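Local coordinates for benzyl alcohol dehydrogenase (Acinetobacter calcoaceticus, PDB 1F8F), which probably catalyses the NAD-dependent oxidation of benzyl alcohol to benzaldehyde, as a zinc-containing alcohol dehydrogenase with a Rossmann-fold coenzyme domain, at residues A[30-44]-A[64-78]. Sequence-based numbering, arbitrary orientation.
With ZN (zinc ion), chain B.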
loop_
_atom_site.group_PDB
_atom_site.type_symbol
_atom_site.label_atom_id
_atom_site.label_comp_id
_atom_site.label_asym_id
_atom_site.label_seq_id
_atom_site.Cartn_x
_atom_site.Cartn_y
_atom_site.Cartn_z
ATOM N N GLN A 30 -30.997 3.795 26.107
ATOM C CA GLN A 30 -31.101 5.203 25.741
ATOM C C GLN A 30 -30.318 5.480 24.464
ATOM O O GLN A 30 -29.843 4.581 23.758
ATOM C CB GLN A 30 -30.680 6.054 26.942
ATOM C CG GLN A 30 -31.644 5.915 28.117
ATOM C CD GLN A 30 -31.260 6.582 29.412
ATOM O OE1 GLN A 30 -31.858 7.608 29.776
ATOM N NE2 GLN A 30 -30.298 6.049 30.169
ATOM N N GLY A 31 -30.219 6.752 24.115
ATOM C CA GLY A 31 -29.560 7.224 22.913
ATOM C C GLY A 31 -29.479 6.186 21.796
ATOM O O GLY A 31 -30.456 5.865 21.124
ATOM N N ASP A 32 -28.243 5.734 21.565
ATOM C CA ASP A 32 -27.975 4.721 20.541
ATOM C C ASP A 32 -27.619 3.340 21.100
ATOM O O ASP A 32 -27.150 2.388 20.406
ATOM C CB ASP A 32 -27.023 5.320 19.533
ATOM C CG ASP A 32 -25.556 5.407 19.886
ATOM O OD1 ASP A 32 -25.154 5.226 21.039
ATOM O OD2 ASP A 32 -24.738 5.626 18.944
ATOM N N GLU A 33 -27.992 3.113 22.366
ATOM C CA GLU A 33 -27.854 1.842 23.052
ATOM C C GLU A 33 -28.832 0.768 22.568
ATOM O O GLU A 33 -29.814 1.101 21.923
ATOM C CB GLU A 33 -28.063 1.978 24.556
ATOM C CG GLU A 33 -27.212 3.058 25.185
ATOM C CD GLU A 33 -27.591 3.237 26.647
ATOM O OE1 GLU A 33 -28.788 3.023 26.934
ATOM O OE2 GLU A 33 -26.715 3.585 27.463
ATOM N N VAL A 34 -28.479 -0.502 22.772
ATOM C CA VAL A 34 -29.283 -1.647 22.357
ATOM C C VAL A 34 -29.516 -2.693 23.463
ATOM O O VAL A 34 -28.548 -2.973 24.165
ATOM C CB VAL A 34 -28.657 -2.463 21.231
ATOM C CG1 VAL A 34 -29.736 -3.034 20.326
ATOM C CG2 VAL A 34 -27.630 -1.702 20.430
ATOM N N LEU A 35 -30.739 -3.216 23.664
ATOM C CA LEU A 35 -31.061 -4.207 24.684
ATOM C C LEU A 35 -31.113 -5.591 24.034
ATOM O O LEU A 35 -31.954 -5.768 23.135
ATOM C CB LEU A 35 -32.456 -4.096 25.330
ATOM C CG LEU A 35 -32.610 -4.973 26.592
ATOM C CD1 LEU A 35 -31.602 -4.581 27.659
ATOM C CD2 LEU A 35 -34.029 -4.866 27.117
ATOM N N VAL A 36 -30.204 -6.479 24.453
ATOM C CA VAL A 36 -30.134 -7.755 23.714
ATOM C C VAL A 36 -30.562 -8.980 24.518
ATOM O O VAL A 36 -30.056 -9.131 25.637
ATOM C CB VAL A 36 -28.651 -8.012 23.296
ATOM C CG1 VAL A 36 -28.486 -9.306 22.523
ATOM C CG2 VAL A 36 -28.147 -6.888 22.390
ATOM N N LYS A 37 -31.318 -9.890 23.938
ATOM C CA LYS A 37 -31.645 -11.123 24.725
ATOM C C LYS A 37 -30.535 -12.140 24.365
ATOM O O LYS A 37 -30.505 -12.530 23.198
ATOM C CB LYS A 37 -33.037 -11.667 24.445
ATOM C CG LYS A 37 -33.220 -13.150 24.690
ATOM C CD LYS A 37 -34.573 -13.765 24.723
ATOM C CE LYS A 37 -34.975 -14.601 23.531
ATOM N NZ LYS A 37 -35.732 -15.843 23.979
ATOM N N VAL A 38 -29.644 -12.482 25.295
ATOM C CA VAL A 38 -28.543 -13.382 24.960
ATOM C C VAL A 38 -28.887 -14.871 24.772
ATOM O O VAL A 38 -29.417 -15.523 25.684
ATOM C CB VAL A 38 -27.477 -13.203 26.048
ATOM C CG1 VAL A 38 -26.249 -14.099 25.865
ATOM C CG2 VAL A 38 -27.044 -11.737 26.187
ATOM N N VAL A 39 -28.510 -15.474 23.647
ATOM C CA VAL A 39 -28.700 -16.903 23.396
ATOM C C VAL A 39 -27.495 -17.687 23.911
ATOM O O VAL A 39 -27.644 -18.642 24.696
ATOM C CB VAL A 39 -28.994 -17.187 21.921
ATOM C CG1 VAL A 39 -29.065 -18.668 21.555
ATOM C CG2 VAL A 39 -30.329 -16.550 21.486
ATOM N N ALA A 40 -26.254 -17.206 23.594
ATOM C CA ALA A 40 -25.035 -17.840 24.072
ATOM C C ALA A 40 -23.803 -16.932 23.946
ATOM O O ALA A 40 -23.757 -16.020 23.136
ATOM C CB ALA A 40 -24.818 -19.190 23.352
ATOM N N THR A 41 -22.797 -17.174 24.797
ATOM C CA THR A 41 -21.639 -16.313 24.877
ATOM C C THR A 41 -20.345 -17.122 24.923
ATOM O O THR A 41 -20.212 -17.937 25.832
ATOM C CB THR A 41 -21.630 -15.473 26.161
ATOM O OG1 THR A 41 -22.809 -14.667 26.209
ATOM C CG2 THR A 41 -20.461 -14.484 26.264
ATOM N N GLY A 42 -19.428 -16.839 24.000
ATOM C CA GLY A 42 -18.154 -17.556 24.029
ATOM C C GLY A 42 -17.277 -17.249 25.220
ATOM O O GLY A 42 -17.412 -16.188 25.835
ATOM N N MET A 43 -16.335 -18.123 25.566
ATOM C CA MET A 43 -15.397 -17.948 26.654
ATOM C C MET A 43 -13.972 -17.855 26.076
ATOM O O MET A 43 -13.543 -18.635 25.252
ATOM C CB MET A 43 -15.340 -19.079 27.688
ATOM C CG MET A 43 -14.447 -18.705 28.878
ATOM S SD MET A 43 -14.272 -20.162 29.997
ATOM C CE MET A 43 -15.916 -20.173 30.708
ATOM N N CYS A 44 -13.241 -16.883 26.567
ATOM C CA CYS A 44 -11.904 -16.532 26.091
ATOM C C CYS A 44 -10.971 -16.361 27.266
ATOM O O CYS A 44 -11.251 -15.930 28.380
ATOM C CB CYS A 44 -12.038 -15.291 25.200
ATOM S SG CYS A 44 -10.597 -14.259 24.923
ATOM N N GLY A 64 -17.614 -11.907 30.378
ATOM C CA GLY A 64 -18.236 -12.407 29.147
ATOM C C GLY A 64 -18.049 -11.309 28.085
ATOM O O GLY A 64 -18.339 -10.143 28.330
ATOM N N HIS A 65 -17.485 -11.650 26.927
ATOM C CA HIS A 65 -17.235 -10.621 25.930
ATOM C C HIS A 65 -17.395 -11.223 24.533
ATOM O O HIS A 65 -16.859 -10.684 23.577
ATOM C CB HIS A 65 -15.918 -9.902 26.124
ATOM C CG HIS A 65 -14.671 -10.686 25.901
ATOM N ND1 HIS A 65 -14.183 -11.529 26.886
ATOM C CD2 HIS A 65 -13.805 -10.732 24.868
ATOM C CE1 HIS A 65 -13.054 -12.099 26.465
ATOM N NE2 HIS A 65 -12.805 -11.641 25.232
ATOM N N GLU A 66 -18.016 -12.413 24.523
ATOM C CA GLU A 66 -18.265 -13.023 23.203
ATOM C C GLU A 66 -19.736 -13.369 22.997
ATOM O O GLU A 66 -20.089 -14.485 22.584
ATOM C CB GLU A 66 -17.346 -14.215 22.967
ATOM C CG GLU A 66 -15.844 -13.879 22.881
ATOM C CD GLU A 66 -14.989 -15.092 22.575
ATOM O OE1 GLU A 66 -15.354 -16.261 22.734
ATOM O OE2 GLU A 66 -13.846 -14.923 22.089
ATOM N N GLY A 67 -20.679 -12.433 23.142
ATOM C CA GLY A 67 -22.101 -12.715 23.112
ATOM C C GLY A 67 -22.792 -12.710 21.791
ATOM O O GLY A 67 -22.315 -12.093 20.839
ATOM N N SER A 68 -23.892 -13.438 21.704
ATOM C CA SER A 68 -24.766 -13.445 20.552
ATOM C C SER A 68 -26.194 -13.544 21.141
ATOM O O SER A 68 -26.346 -14.096 22.261
ATOM C CB SER A 68 -24.443 -14.486 19.532
ATOM O OG SER A 68 -24.516 -15.825 19.955
ATOM N N GLY A 69 -27.152 -12.956 20.432
ATOM C CA GLY A 69 -28.510 -12.901 20.939
ATOM C C GLY A 69 -29.481 -12.294 19.917
ATOM O O GLY A 69 -29.290 -12.314 18.713
ATOM N N ILE A 70 -30.601 -11.803 20.421
ATOM C CA ILE A 70 -31.728 -11.251 19.670
ATOM C C ILE A 70 -32.095 -9.880 20.242
ATOM O O ILE A 70 -32.177 -9.654 21.457
ATOM C CB ILE A 70 -32.998 -12.130 19.830
ATOM C CG1 ILE A 70 -32.718 -13.601 19.480
ATOM C CG2 ILE A 70 -34.172 -11.682 18.970
ATOM C CD1 ILE A 70 -33.838 -14.553 19.813
ATOM N N ILE A 71 -32.259 -8.926 19.339
ATOM C CA ILE A 71 -32.649 -7.592 19.838
ATOM C C ILE A 71 -34.093 -7.594 20.341
ATOM O O ILE A 71 -35.017 -7.871 19.615
ATOM C CB ILE A 71 -32.447 -6.500 18.798
ATOM C CG1 ILE A 71 -30.948 -6.322 18.458
ATOM C CG2 ILE A 71 -32.992 -5.183 19.353
ATOM C CD1 ILE A 71 -30.715 -5.513 17.211
ATOM N N GLU A 72 -34.277 -7.107 21.527
ATOM C CA GLU A 72 -35.386 -6.943 22.403
ATOM C C GLU A 72 -35.859 -5.499 22.594
ATOM O O GLU A 72 -36.947 -5.250 23.133
ATOM C CB GLU A 72 -34.876 -7.399 23.796
ATOM C CG GLU A 72 -35.767 -7.223 24.976
ATOM C CD GLU A 72 -36.850 -8.241 25.259
ATOM O OE1 GLU A 72 -36.896 -9.391 24.767
ATOM O OE2 GLU A 72 -37.721 -7.848 26.064
ATOM N N ALA A 73 -34.998 -4.546 22.303
ATOM C CA ALA A 73 -35.274 -3.130 22.424
ATOM C C ALA A 73 -34.087 -2.272 21.932
ATOM O O ALA A 73 -32.938 -2.583 22.238
ATOM C CB ALA A 73 -35.640 -2.765 23.859
ATOM N N ILE A 74 -34.403 -1.247 21.146
ATOM C CA ILE A 74 -33.428 -0.321 20.597
ATOM C C ILE A 74 -33.620 1.062 21.198
ATOM O O ILE A 74 -34.739 1.324 21.602
ATOM C CB ILE A 74 -33.576 -0.132 19.076
ATOM C CG1 ILE A 74 -35.018 0.247 18.741
ATOM C CG2 ILE A 74 -33.118 -1.373 18.340
ATOM C CD1 ILE A 74 -35.240 0.450 17.257
ATOM N N GLY A 75 -32.648 1.925 21.314
ATOM C CA GLY A 75 -32.880 3.282 21.819
ATOM C C GLY A 75 -33.483 4.101 20.665
ATOM O O GLY A 75 -33.666 3.664 19.524
ATOM N N PRO A 76 -33.818 5.349 20.983
ATOM C CA PRO A 76 -34.402 6.259 20.005
ATOM C C PRO A 76 -33.525 6.745 18.869
ATOM O O PRO A 76 -34.053 6.959 17.771
ATOM C CB PRO A 76 -34.935 7.369 20.889
ATOM C CG PRO A 76 -34.158 7.345 22.166
ATOM C CD PRO A 76 -33.668 5.947 22.338
ATOM N N ASN A 77 -32.208 6.919 18.988
ATOM C CA ASN A 77 -31.348 7.332 17.871
ATOM C C ASN A 77 -30.738 6.163 17.079
ATOM O O ASN A 77 -29.894 6.320 16.169
ATOM C CB ASN A 77 -30.195 8.227 18.360
ATOM C CG ASN A 77 -30.777 9.356 19.226
ATOM O OD1 ASN A 77 -31.421 10.245 18.680
ATOM N ND2 ASN A 77 -30.495 9.280 20.514
ATOM N N VAL A 78 -31.246 4.956 17.381
ATOM C CA VAL A 78 -30.789 3.765 16.703
ATOM C C VAL A 78 -31.441 3.734 15.320
ATOM O O VAL A 78 -32.671 3.808 15.239
ATOM C CB VAL A 78 -31.090 2.483 17.494
ATOM C CG1 VAL A 78 -30.683 1.267 16.687
ATOM C CG2 VAL A 78 -30.491 2.500 18.888
HETATM ZN ZN ZN B . -11.122 -12.156 23.858
HETATM O O HOH W 1 -15.805 -13.929 26.308
#
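C44 and H65 meet at a zinc ion in the GroES-like domain, where strand 33-42 ends near the start of its antiparallel partner 66-74, so that neighbouring strand ends place two ligands, C44 just past one and H65 just before the other. C44 SG binds the zinc at 2.4 Å and H65 NE2 at 2.2 Å, the sulfur lying at the edge of the imidazole; C173 is the third protein ligand of this site, beside the bound NAD. Two classic beta bulges interrupt the pairing: V39 and A40 both face S68, while E72 and A73 both face L35. Between them, K37 N donates an almost straight bond to I70 O (2.6 Å, 176°).

E66 links the sheet to the metal site. Its CB lies 3.5 Å from G42 O; CG, anti to the carbonyl carbon (chi1 -65°), sits above one face of the H65 ring, near its rim. CD lies 4.0 Å from C44 CB. In the buried carboxylate, OE1 is 3.3 Å from G42 CA, a tight approach permitted by glycine's lack of a side chain, and salt-bridged to K365. OE2 accepts from G174 N and lies 3.6 Å from C44 CB. Nearby, one water accepts from H65 N and donates to G42 O at 2.8 Å.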